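Local coordinates for protein Abbfa_003403 (Acinetobacter baumannii, PDB 4ZXH) that probably activates an amino acid, loads it onto a carrier-bound phosphopantetheine, and condenses and releases the product as a four-domain nonribosomal peptide synthetase, at residues 720-725 and 746-751; 727-732 and 754-759; 894-899 and 912-917. All blocks are in the same frame, centred on the assembly; numbering follows the deposited sequence.

Contact 1: residues 720-725 and 746-751; sequences TWKMLL and TILAEK
Leu725 of helix 718-725 packs on Leu748 and Lys751 of helix 746-753, an apolar helix-helix contact in the adenylation domain. Helix 718-725 links strands 713-716 and 735-740, and helix 746-753 links 735-740 and 756-763. These are two successive beta-alpha-beta crossovers between neighbouring parallel strands of the mixed sheet. The short axes stay 11.0 Å apart at closest approach and make an angle of 54°.

One methyl of Leu725 does most of the work. Its CD1 lies 3.5 Å from CB of Lys751 and 3.7 Å from CD1 of Leu748. It meets both side chains at a slant. Leu748 has CG anti to the backbone N (chi1 175°), which carries its CD1 toward helix 718-725. There the methyl also comes 4.2 Å from CB of Trp721.

The Trp721 indole leads away from helix 746-753. It packs on Ala737 and Cys739 of strand 735-740, and its NE1 donates to Leu738 O. Lys722 offers the aliphatic start of its chain, CG, at 4.5 Å from Leu748 CD1. Both lysines thus contribute carbon here. The contact is held by dispersion and burial of methyl groups, with no polar bond between the segments to fix its register.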
ATOM      1  N   THR A 720      14.291  -2.074 -25.291  1.00 40.28           N
ATOM      2  CA  THR A 720      15.513  -2.671 -25.814  1.00 35.31           C
ATOM      3  C   THR A 720      16.463  -3.039 -24.676  1.00 39.84           C
ATOM      4  O   THR A 720      17.051  -4.123 -24.679  1.00 48.33           O
ATOM      5  CB  THR A 720      16.240  -1.731 -26.789  1.00 43.50           C
ATOM      6  OG1 THR A 720      15.306  -1.158 -27.712  1.00 41.70           O
ATOM      7  CG2 THR A 720      17.289  -2.484 -27.565  1.00 49.24           C
ATOM      8  N   TRP A 721      16.613  -2.147 -23.698  1.00 45.04           N
ATOM      9  CA  TRP A 721      17.521  -2.417 -22.576  1.00 42.83           C
ATOM     10  C   TRP A 721      17.072  -3.641 -21.799  1.00 46.45           C
ATOM     11  O   TRP A 721      17.902  -4.474 -21.429  1.00 49.00           O
ATOM     12  CB  TRP A 721      17.633  -1.219 -21.636  1.00 36.14           C
ATOM     13  CG  TRP A 721      18.383  -0.052 -22.215  1.00 38.73           C
ATOM     14  CD1 TRP A 721      17.871   1.175 -22.523  1.00 36.28           C
ATOM     15  CD2 TRP A 721      19.775  -0.001 -22.564  1.00 41.59           C
ATOM     16  NE1 TRP A 721      18.857   1.991 -23.041  1.00 37.55           N
ATOM     17  CE2 TRP A 721      20.039   1.290 -23.082  1.00 38.02           C
ATOM     18  CE3 TRP A 721      20.828  -0.922 -22.498  1.00 35.73           C
ATOM     19  CZ2 TRP A 721      21.294   1.684 -23.526  1.00 38.52           C
ATOM     20  CZ3 TRP A 721      22.075  -0.533 -22.935  1.00 37.72           C
ATOM     21  CH2 TRP A 721      22.303   0.760 -23.440  1.00 43.58           C
ATOM     22  N   LYS A 722      15.762  -3.750 -21.561  1.00 45.77           N
ATOM     23  CA  LYS A 722      15.188  -4.948 -20.936  1.00 45.39           C
ATOM     24  C   LYS A 722      15.541  -6.175 -21.764  1.00 46.86           C
ATOM     25  O   LYS A 722      15.985  -7.183 -21.215  1.00 49.65           O
ATOM     26  CB  LYS A 722      13.660  -4.837 -20.779  1.00 46.41           C
ATOM     27  CG  LYS A 722      13.195  -3.870 -19.689  1.00 58.70           C
ATOM     28  CD  LYS A 722      11.716  -3.502 -19.838  1.00 68.28           C
ATOM     29  CE  LYS A 722      11.319  -2.337 -18.911  1.00 77.92           C
ATOM     30  NZ  LYS A 722       9.954  -1.795 -19.239  1.00 79.79           N
ATOM     31  N   MET A 723      15.362  -6.084 -23.083  1.00 48.09           N
ATOM     32  CA  MET A 723      15.630  -7.219 -23.980  1.00 51.70           C
ATOM     33  C   MET A 723      17.075  -7.720 -23.833  1.00 55.02           C
ATOM     34  O   MET A 723      17.336  -8.929 -23.748  1.00 53.46           O
ATOM     35  CB  MET A 723      15.350  -6.835 -25.437  1.00 44.81           C
ATOM     36  CG  MET A 723      15.545  -7.980 -26.422  1.00 48.46           C
ATOM     37  SD  MET A 723      15.340  -7.515 -28.158  1.00 64.23           S
ATOM     38  CE  MET A 723      16.865  -6.629 -28.462  1.00 42.12           C
ATOM     39  N   LEU A 724      17.996  -6.765 -23.773  1.00 54.36           N
ATOM     40  CA  LEU A 724      19.418  -7.030 -23.602  1.00 51.75           C
ATOM     41  C   LEU A 724      19.741  -7.716 -22.273  1.00 56.74           C
ATOM     42  O   LEU A 724      20.434  -8.728 -22.245  1.00 70.13           O
ATOM     43  CB  LEU A 724      20.177  -5.714 -23.716  1.00 52.49           C
ATOM     44  CG  LEU A 724      21.564  -5.672 -24.339  1.00 53.58           C
ATOM     45  CD1 LEU A 724      21.598  -6.401 -25.671  1.00 54.10           C
ATOM     46  CD2 LEU A 724      21.916  -4.222 -24.536  1.00 49.93           C
ATOM     47  N   LEU A 725      19.232  -7.177 -21.170  1.00 54.32           N
ATOM     48  CA  LEU A 725      19.523  -7.753 -19.857  1.00 58.64           C
ATOM     49  C   LEU A 725      18.901  -9.130 -19.702  1.00 66.88           C
ATOM     50  O   LEU A 725      19.443  -9.984 -19.006  1.00 82.97           O
ATOM     51  CB  LEU A 725      19.035  -6.834 -18.734  1.00 56.99           C
ATOM     52  CG  LEU A 725      19.641  -5.429 -18.777  1.00 57.98           C
ATOM     53  CD1 LEU A 725      19.061  -4.544 -17.698  1.00 56.56           C
ATOM     54  CD2 LEU A 725      21.167  -5.468 -18.696  1.00 56.48           C
ATOM     55  N   THR A 746      13.255   2.260 -11.207  1.00 55.50           N
ATOM     56  CA  THR A 746      14.429   2.013 -10.381  1.00 58.90           C
ATOM     57  C   THR A 746      15.051   0.635 -10.640  1.00 57.85           C
ATOM     58  O   THR A 746      16.278   0.501 -10.650  1.00 58.34           O
ATOM     59  CB  THR A 746      14.082   2.157  -8.894  1.00 58.96           C
ATOM     60  OG1 THR A 746      12.895   1.414  -8.633  1.00 61.87           O
ATOM     61  CG2 THR A 746      13.798   3.615  -8.555  1.00 62.92           C
ATOM     62  N   ILE A 747      14.216  -0.376 -10.871  1.00 56.25           N
ATOM     63  CA  ILE A 747      14.723  -1.727 -11.115  1.00 56.25           C
ATOM     64  C   ILE A 747      15.617  -1.787 -12.357  1.00 54.98           C
ATOM     65  O   ILE A 747      16.701  -2.366 -12.313  1.00 58.64           O
ATOM     66  CB  ILE A 747      13.589  -2.763 -11.293  1.00 53.47           C
ATOM     67  CG1 ILE A 747      12.539  -2.641 -10.180  1.00 48.71           C
ATOM     68  CG2 ILE A 747      14.175  -4.182 -11.365  1.00 48.20           C
ATOM     69  CD1 ILE A 747      13.018  -3.055  -8.809  1.00 43.58           C
ATOM     70  N   LEU A 748      15.165  -1.201 -13.464  1.00 51.32           N
ATOM     71  CA  LEU A 748      15.976  -1.205 -14.682  1.00 49.15           C
ATOM     72  C   LEU A 748      17.245  -0.400 -14.466  1.00 53.49           C
ATOM     73  O   LEU A 748      18.305  -0.715 -15.003  1.00 60.56           O
ATOM     74  CB  LEU A 748      15.199  -0.644 -15.870  1.00 39.72           C
ATOM     75  CG  LEU A 748      15.999  -0.497 -17.170  1.00 37.39           C
ATOM     76  CD1 LEU A 748      16.603  -1.823 -17.605  1.00 36.31           C
ATOM     77  CD2 LEU A 748      15.146   0.090 -18.281  1.00 35.91           C
ATOM     78  N   ALA A 749      17.126   0.638 -13.654  1.00 51.64           N
ATOM     79  CA  ALA A 749      18.246   1.514 -13.378  1.00 49.55           C
ATOM     80  C   ALA A 749      19.359   0.758 -12.672  1.00 49.11           C
ATOM     81  O   ALA A 749      20.516   0.860 -13.072  1.00 50.84           O
ATOM     82  CB  ALA A 749      17.796   2.706 -12.546  1.00 50.29           C
ATOM     83  N   GLU A 750      19.032   0.000 -11.625  1.00 50.10           N
ATOM     84  CA  GLU A 750      20.097  -0.687 -10.901  1.00 56.63           C
ATOM     85  C   GLU A 750      20.758  -1.727 -11.780  1.00 57.15           C
ATOM     86  O   GLU A 750      21.977  -1.859 -11.758  1.00 60.28           O
ATOM     87  CB  GLU A 750      19.605  -1.342  -9.616  1.00 66.71           C
ATOM     88  CG  GLU A 750      20.035  -0.559  -8.373  1.00 92.28           C
ATOM     89  CD  GLU A 750      21.521  -0.714  -8.027  1.00106.43           C
ATOM     90  OE1 GLU A 750      22.022  -1.857  -8.021  1.00111.05           O
ATOM     91  OE2 GLU A 750      22.191   0.320  -7.781  1.00107.91           O
ATOM     92  N   LYS A 751      19.957  -2.457 -12.552  1.00 56.89           N
ATOM     93  CA  LYS A 751      20.495  -3.454 -13.474  1.00 55.92           C
ATOM     94  C   LYS A 751      21.453  -2.802 -14.466  1.00 50.12           C
ATOM     95  O   LYS A 751      22.529  -3.324 -14.728  1.00 54.94           O
ATOM     96  CB  LYS A 751      19.371  -4.164 -14.229  1.00 61.88           C
ATOM     97  CG  LYS A 751      18.546  -5.173 -13.427  1.00 67.50           C
ATOM     98  CD  LYS A 751      17.375  -5.646 -14.295  1.00 68.88           C
ATOM     99  CE  LYS A 751      16.528  -6.708 -13.621  1.00 64.53           C
ATOM    100  NZ  LYS A 751      17.256  -7.989 -13.593  1.00 67.54           N
TER

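Contact 2: residues 727-732 and 754-759; sequences SEWSGN and GKVGCL
Asn732 N and Lys755 O join two chain segments that lead into neighbouring parallel strands of the large mixed sheet, 735-740 and 756-763. Helix 746-753 connects the two strands in a beta-alpha-beta crossover. The touching parts run nearly the same way, 16° apart.

The main polar link is Asn732 N to Lys755 O, 2.9 Å long. The N-H...O angle is 147°, and the donor lies almost straight out from the carbonyl. Asn732 O faces CA of Val756 at 3.5 Å, a CA-H...O contact. Asn732 OD1 accepts from Gly734 N. Beyond this point, backbone bonds of Gly757 with Leu735 and of Cys758 with Ala737 join segment 754-759 to strand 735-740.

Lys755 bends at chi2 and chi4 and runs back along the loop. Its NZ makes a weak bond to Trp729 O, 3.4 Å away. Gly731 lies next to the backbone of the same lysine. Its backbone angles, with phi at 95°, suit a residue without a side chain.

The Trp729 indole lies over Gly731, whose N sits 3.6 Å above the ring plane, toward the rim. Lys755 CB approaches the ring obliquely. At the ring edge, CH2 of Trp729 meets CG1 of Val756 at 3.9 Å.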
ATOM      1  N   SER A 727      18.775 -11.251 -21.904  1.00 65.86           N
ATOM      2  CA  SER A 727      19.471 -12.147 -22.832  1.00 70.31           C
ATOM      3  C   SER A 727      20.896 -12.455 -22.381  1.00 79.31           C
ATOM      4  O   SER A 727      21.771 -12.709 -23.216  1.00 81.29           O
ATOM      5  CB  SER A 727      19.505 -11.553 -24.248  1.00 65.51           C
ATOM      6  OG  SER A 727      18.211 -11.494 -24.832  1.00 57.75           O
ATOM      7  N   GLU A 728      21.112 -12.438 -21.064  1.00 82.14           N
ATOM      8  CA  GLU A 728      22.412 -12.734 -20.453  1.00 78.56           C
ATOM      9  C   GLU A 728      23.549 -11.911 -21.086  1.00 75.41           C
ATOM     10  O   GLU A 728      24.548 -12.460 -21.554  1.00 77.85           O
ATOM     11  CB  GLU A 728      22.711 -14.236 -20.546  1.00 76.31           C
ATOM     12  N   TRP A 729      23.375 -10.591 -21.101  1.00 72.49           N
ATOM     13  CA  TRP A 729      24.375  -9.669 -21.634  1.00 69.09           C
ATOM     14  C   TRP A 729      25.460  -9.406 -20.606  1.00 70.55           C
ATOM     15  O   TRP A 729      25.165  -9.112 -19.449  1.00 70.82           O
ATOM     16  CB  TRP A 729      23.719  -8.351 -22.055  1.00 66.44           C
ATOM     17  CG  TRP A 729      24.678  -7.306 -22.567  1.00 69.36           C
ATOM     18  CD1 TRP A 729      25.678  -7.485 -23.483  1.00 79.04           C
ATOM     19  CD2 TRP A 729      24.700  -5.919 -22.221  1.00 63.26           C
ATOM     20  NE1 TRP A 729      26.334  -6.298 -23.716  1.00 75.12           N
ATOM     21  CE2 TRP A 729      25.753  -5.318 -22.955  1.00 66.57           C
ATOM     22  CE3 TRP A 729      23.940  -5.123 -21.356  1.00 57.24           C
ATOM     23  CZ2 TRP A 729      26.066  -3.963 -22.853  1.00 62.43           C
ATOM     24  CZ3 TRP A 729      24.248  -3.775 -21.255  1.00 56.99           C
ATOM     25  CH2 TRP A 729      25.306  -3.208 -22.001  1.00 59.55           C
ATOM     26  N   SER A 730      26.714  -9.493 -21.032  1.00 75.43           N
ATOM     27  CA  SER A 730      27.843  -9.439 -20.102  1.00 82.47           C
ATOM     28  C   SER A 730      28.141  -8.035 -19.543  1.00 78.75           C
ATOM     29  O   SER A 730      28.703  -7.901 -18.458  1.00 78.63           O
ATOM     30  CB  SER A 730      29.091  -9.999 -20.788  1.00 88.17           C
ATOM     31  OG  SER A 730      30.250  -9.791 -20.005  1.00 90.39           O
ATOM     32  N   GLY A 731      27.771  -6.997 -20.285  1.00 72.49           N
ATOM     33  CA  GLY A 731      28.075  -5.632 -19.891  1.00 69.17           C
ATOM     34  C   GLY A 731      29.351  -5.092 -20.527  1.00 74.30           C
ATOM     35  O   GLY A 731      30.196  -5.856 -21.000  1.00 85.11           O
ATOM     36  N   ASN A 732      29.480  -3.768 -20.537  1.00 67.28           N
ATOM     37  CA  ASN A 732      30.671  -3.077 -21.033  1.00 63.86           C
ATOM     38  C   ASN A 732      30.935  -1.833 -20.186  1.00 62.46           C
ATOM     39  O   ASN A 732      30.097  -0.926 -20.132  1.00 64.76           O
ATOM     40  CB  ASN A 732      30.502  -2.689 -22.505  1.00 65.86           C
ATOM     41  CG  ASN A 732      31.752  -2.039 -23.101  1.00 66.95           C
ATOM     42  OD1 ASN A 732      32.773  -1.869 -22.425  1.00 59.77           O
ATOM     43  ND2 ASN A 732      31.667  -1.661 -24.380  1.00 70.58           N
ATOM     44  N   GLY A 754      25.095  -1.424 -13.115  1.00 67.56           N
ATOM     45  CA  GLY A 754      26.127  -2.431 -12.957  1.00 67.23           C
ATOM     46  C   GLY A 754      26.597  -3.052 -14.258  1.00 70.01           C
ATOM     47  O   GLY A 754      27.504  -3.885 -14.256  1.00 79.40           O
ATOM     48  N   LYS A 755      25.994  -2.642 -15.370  1.00 65.62           N
ATOM     49  CA  LYS A 755      26.351  -3.199 -16.672  1.00 66.53           C
ATOM     50  C   LYS A 755      27.024  -2.194 -17.606  1.00 62.75           C
ATOM     51  O   LYS A 755      27.683  -2.596 -18.567  1.00 66.52           O
ATOM     52  CB  LYS A 755      25.111  -3.780 -17.356  1.00 69.62           C
ATOM     53  CG  LYS A 755      24.582  -5.052 -16.704  1.00 72.43           C
ATOM     54  CD  LYS A 755      25.518  -6.235 -16.911  1.00 69.63           C
ATOM     55  CE  LYS A 755      25.007  -7.469 -16.174  1.00 73.11           C
ATOM     56  NZ  LYS A 755      23.682  -7.917 -16.675  1.00 67.25           N
ATOM     57  N   VAL A 756      26.863  -0.901 -17.329  1.00 58.74           N
ATOM     58  CA  VAL A 756      27.451   0.145 -18.174  1.00 56.88           C
ATOM     59  C   VAL A 756      28.318   1.141 -17.385  1.00 61.31           C
ATOM     60  O   VAL A 756      28.250   1.213 -16.147  1.00 56.28           O
ATOM     61  CB  VAL A 756      26.357   0.933 -18.929  1.00 56.00           C
ATOM     62  CG1 VAL A 756      25.559   0.008 -19.830  1.00 57.07           C
ATOM     63  CG2 VAL A 756      25.436   1.645 -17.955  1.00 51.30           C
ATOM     64  N   GLY A 757      29.117   1.918 -18.115  1.00 62.45           N
ATOM     65  CA  GLY A 757      30.053   2.853 -17.513  1.00 59.86           C
ATOM     66  C   GLY A 757      29.485   4.228 -17.207  1.00 62.71           C
ATOM     67  O   GLY A 757      30.010   4.946 -16.362  1.00 72.69           O
ATOM     68  N   CYS A 758      28.410   4.590 -17.899  1.00 60.97           N
ATOM     69  CA  CYS A 758      27.724   5.863 -17.694  1.00 50.73           C
ATOM     70  C   CYS A 758      26.281   5.752 -18.208  1.00 50.38           C
ATOM     71  O   CYS A 758      26.043   5.273 -19.319  1.00 51.86           O
ATOM     72  CB  CYS A 758      28.472   6.997 -18.402  1.00 49.25           C
ATOM     73  SG  CYS A 758      27.773   8.667 -18.189  1.00 72.44           S
ATOM     74  N   LEU A 759      25.320   6.182 -17.397  1.00 50.18           N
ATOM     75  CA  LEU A 759      23.912   6.112 -17.777  1.00 44.15           C
ATOM     76  C   LEU A 759      23.268   7.504 -17.806  1.00 46.88           C
ATOM     77  O   LEU A 759      23.311   8.232 -16.811  1.00 47.61           O
ATOM     78  CB  LEU A 759      23.156   5.196 -16.807  1.00 46.16           C
ATOM     79  CG  LEU A 759      21.674   4.913 -17.070  1.00 52.55           C
ATOM     80  CD1 LEU A 759      21.444   4.359 -18.481  1.00 49.30           C
ATOM     81  CD2 LEU A 759      21.133   3.952 -16.034  1.00 54.42           C
TER

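Contact 3: residues 894-899 and 912-917; sequences TDAVVL and AYVTGQ
Val897 O accepts the shortest polar bond between these strands, 2.8 Å from Tyr913 N, with an N-H...O angle of 164°. The return bond, Val897 N to Tyr913 O, is 3.0 Å. Together they make a hydrogen-bonded antiparallel pair in the hairpin of strands 893-903 and 907-916, part of the C-terminal subdomain of the adenylation domain. Toward the open end, Asp895 pairs with Thr915 in the same class. Thr915 N reaches Asp895 O over 3.3 Å and comes from above the carbonyl plane, while Thr894 N donates to Thr915 O.

Tyr913 has CG anti to its carbonyl carbon (chi1 -53°). This lays the ring beside the first strand, with Val897 O in plane at its edge and 3.5 Å from CD2. The Leu899 and Tyr913 side chains cross at about a right angle, with Leu899 CD1 3.9 Å from CE2 of Tyr913, oblique to the ring. The phenol is anchored elsewhere: OH bonds to Pro961 O, and Phe960 meets the ring edge-to-face.

Thr915 OG1 sits between its backbone N and carbonyl carbon (chi1 51°), which places it 3.6 Å from CB of Asp895, on the face that also carries Val897 and Tyr913.

The other face is small and apolar. Ala896 CB meets Val914 CG1 at 4.1 Å, and Val898 pairs with Ala912. Helix 880-888 packs here through Leu880, Ile883 and Leu887, and its Glu884 OE2 accepts from Val898 N. Strand 940-943 flanks strand 907-916 on its far edge. Phe947 and Leu955 pack on Val897.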
ATOM      1  N   THR A 894       9.080 -10.687 -14.873  1.00 42.54           N
ATOM      2  CA  THR A 894      10.072 -10.130 -15.789  1.00 41.60           C
ATOM      3  C   THR A 894       9.696  -8.712 -16.154  1.00 44.00           C
ATOM      4  O   THR A 894      10.555  -7.883 -16.459  1.00 62.24           O
ATOM      5  CB  THR A 894      10.172 -10.970 -17.093  1.00 43.26           C
ATOM      6  OG1 THR A 894      10.650 -12.288 -16.784  1.00 40.17           O
ATOM      7  CG2 THR A 894      11.104 -10.317 -18.106  1.00 43.81           C
ATOM      8  N   ASP A 895       8.395  -8.445 -16.143  1.00 36.17           N
ATOM      9  CA  ASP A 895       7.874  -7.107 -16.394  1.00 36.26           C
ATOM     10  C   ASP A 895       6.452  -6.997 -15.844  1.00 35.81           C
ATOM     11  O   ASP A 895       5.799  -8.006 -15.577  1.00 37.16           O
ATOM     12  CB  ASP A 895       7.908  -6.779 -17.885  1.00 26.21           C
ATOM     13  CG  ASP A 895       8.008  -5.283 -18.165  1.00 51.99           C
ATOM     14  OD1 ASP A 895       8.159  -4.480 -17.212  1.00 54.37           O
ATOM     15  OD2 ASP A 895       7.937  -4.908 -19.359  1.00 63.97           O
ATOM     16  N   ALA A 896       5.984  -5.767 -15.651  1.00 28.94           N
ATOM     17  CA  ALA A 896       4.658  -5.545 -15.097  1.00 27.91           C
ATOM     18  C   ALA A 896       4.147  -4.182 -15.540  1.00 27.46           C
ATOM     19  O   ALA A 896       4.908  -3.230 -15.660  1.00 27.39           O
ATOM     20  CB  ALA A 896       4.676  -5.652 -13.557  1.00 23.03           C
ATOM     21  N   VAL A 897       2.856  -4.103 -15.805  1.00 25.29           N
ATOM     22  CA  VAL A 897       2.225  -2.840 -16.123  1.00 22.58           C
ATOM     23  C   VAL A 897       0.916  -2.799 -15.351  1.00 23.80           C
ATOM     24  O   VAL A 897       0.171  -3.787 -15.327  1.00 33.64           O
ATOM     25  CB  VAL A 897       1.979  -2.690 -17.645  1.00 24.03           C
ATOM     26  CG1 VAL A 897       0.918  -1.642 -17.930  1.00 24.95           C
ATOM     27  CG2 VAL A 897       3.261  -2.356 -18.365  1.00 22.25           C
ATOM     28  N   VAL A 898       0.646  -1.679 -14.699  1.00 20.88           N
ATOM     29  CA  VAL A 898      -0.569  -1.536 -13.914  1.00 22.66           C
ATOM     30  C   VAL A 898      -1.379  -0.385 -14.474  1.00 31.30           C
ATOM     31  O   VAL A 898      -0.847   0.708 -14.681  1.00 32.72           O
ATOM     32  CB  VAL A 898      -0.257  -1.291 -12.419  1.00 20.99           C
ATOM     33  CG1 VAL A 898      -1.533  -1.128 -11.626  1.00 21.08           C
ATOM     34  CG2 VAL A 898       0.567  -2.431 -11.852  1.00 20.98           C
ATOM     35  N   LEU A 899      -2.658  -0.622 -14.743  1.00 32.48           N
ATOM     36  CA  LEU A 899      -3.520   0.447 -15.256  1.00 33.32           C
ATOM     37  C   LEU A 899      -4.750   0.619 -14.390  1.00 33.42           C
ATOM     38  O   LEU A 899      -5.148  -0.296 -13.656  1.00 31.48           O
ATOM     39  CB  LEU A 899      -3.967   0.175 -16.705  1.00 26.39           C
ATOM     40  CG  LEU A 899      -2.906  -0.183 -17.754  1.00 27.29           C
ATOM     41  CD1 LEU A 899      -3.555  -0.502 -19.109  1.00 22.36           C
ATOM     42  CD2 LEU A 899      -1.859   0.907 -17.884  1.00 22.39           C
ATOM     43  N   ALA A 912      -3.358  -5.471 -13.000  1.00 20.73           N
ATOM     44  CA  ALA A 912      -1.936  -5.736 -13.167  1.00 22.13           C
ATOM     45  C   ALA A 912      -1.694  -6.748 -14.266  1.00 20.83           C
ATOM     46  O   ALA A 912      -2.171  -7.885 -14.184  1.00 24.55           O
ATOM     47  CB  ALA A 912      -1.326  -6.226 -11.861  1.00 20.97           C
ATOM     48  N   TYR A 913      -0.962  -6.337 -15.297  1.00 25.01           N
ATOM     49  CA  TYR A 913      -0.509  -7.266 -16.344  1.00 25.45           C
ATOM     50  C   TYR A 913       0.931  -7.718 -16.045  1.00 35.95           C
ATOM     51  O   TYR A 913       1.785  -6.885 -15.679  1.00 28.62           O
ATOM     52  CB  TYR A 913      -0.588  -6.613 -17.730  1.00 21.03           C
ATOM     53  CG  TYR A 913      -1.937  -6.024 -18.076  1.00 20.91           C
ATOM     54  CD1 TYR A 913      -2.872  -6.751 -18.821  1.00 29.90           C
ATOM     55  CD2 TYR A 913      -2.276  -4.753 -17.666  1.00 20.69           C
ATOM     56  CE1 TYR A 913      -4.122  -6.221 -19.138  1.00 23.47           C
ATOM     57  CE2 TYR A 913      -3.516  -4.206 -17.971  1.00 30.66           C
ATOM     58  CZ  TYR A 913      -4.435  -4.943 -18.709  1.00 32.48           C
ATOM     59  OH  TYR A 913      -5.665  -4.391 -19.003  1.00 32.75           O
ATOM     60  N   VAL A 914       1.209  -9.020 -16.160  1.00 22.51           N
ATOM     61  CA  VAL A 914       2.559  -9.512 -15.865  1.00 23.47           C
ATOM     62  C   VAL A 914       3.066 -10.522 -16.897  1.00 29.66           C
ATOM     63  O   VAL A 914       2.271 -11.247 -17.502  1.00 32.59           O
ATOM     64  CB  VAL A 914       2.625 -10.150 -14.465  1.00 24.13           C
ATOM     65  CG1 VAL A 914       2.397  -9.089 -13.380  1.00 23.33           C
ATOM     66  CG2 VAL A 914       1.602 -11.255 -14.345  1.00 24.62           C
ATOM     67  N   THR A 915       4.386 -10.541 -17.113  1.00 26.07           N
ATOM     68  CA  THR A 915       5.044 -11.578 -17.940  1.00 37.30           C
ATOM     69  C   THR A 915       6.126 -12.250 -17.137  1.00 42.00           C
ATOM     70  O   THR A 915       6.709 -11.632 -16.255  1.00 38.15           O
ATOM     71  CB  THR A 915       5.733 -11.035 -19.217  1.00 36.99           C
ATOM     72  OG1 THR A 915       6.593  -9.942 -18.863  1.00 46.21           O
ATOM     73  CG2 THR A 915       4.752 -10.557 -20.213  1.00 35.50           C
ATOM     74  N   GLY A 916       6.428 -13.495 -17.478  1.00 52.40           N
ATOM     75  CA  GLY A 916       7.478 -14.231 -16.804  1.00 59.17           C
ATOM     76  C   GLY A 916       7.520 -15.684 -17.214  1.00 72.89           C
ATOM     77  O   GLY A 916       6.600 -16.172 -17.868  1.00 69.92           O
ATOM     78  N   GLN A 917       8.587 -16.375 -16.819  1.00 87.36           N
ATOM     79  CA  GLN A 917       8.779 -17.767 -17.198  1.00 90.38           C
ATOM     80  C   GLN A 917       7.923 -18.711 -16.341  1.00 89.78           C
ATOM     81  O   GLN A 917       7.446 -19.737 -16.838  1.00 95.25           O
ATOM     82  CB  GLN A 917      10.260 -18.138 -17.102  1.00 92.24           C
TER

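Contacts 1 and 2 adjoin, with centres about 9 Å apart. Their segments alternate along the chain, and helix 746-753 is followed by strand 756-763. Leu725 CD2 touches Lys755 CG at 4.0 Å. Trp721 CZ3 lies 4.2 Å from Trp729 CZ3. Contact 3 belongs to the C-terminal subdomain, with its centre about 15 Å from that of contact 1. Lys722 NZ and Asp895 OD2, 3.7 Å apart, form a long, weak ion pair between them. Thr746 and Ile747 also touch Asn885 of helix 880-888, so contact 1 borders the C-terminal subdomain. Contact 2 does not touch contact 3; their nearest atoms are about 9 Å apart. None of the three includes residues of the lipid or potassium sites.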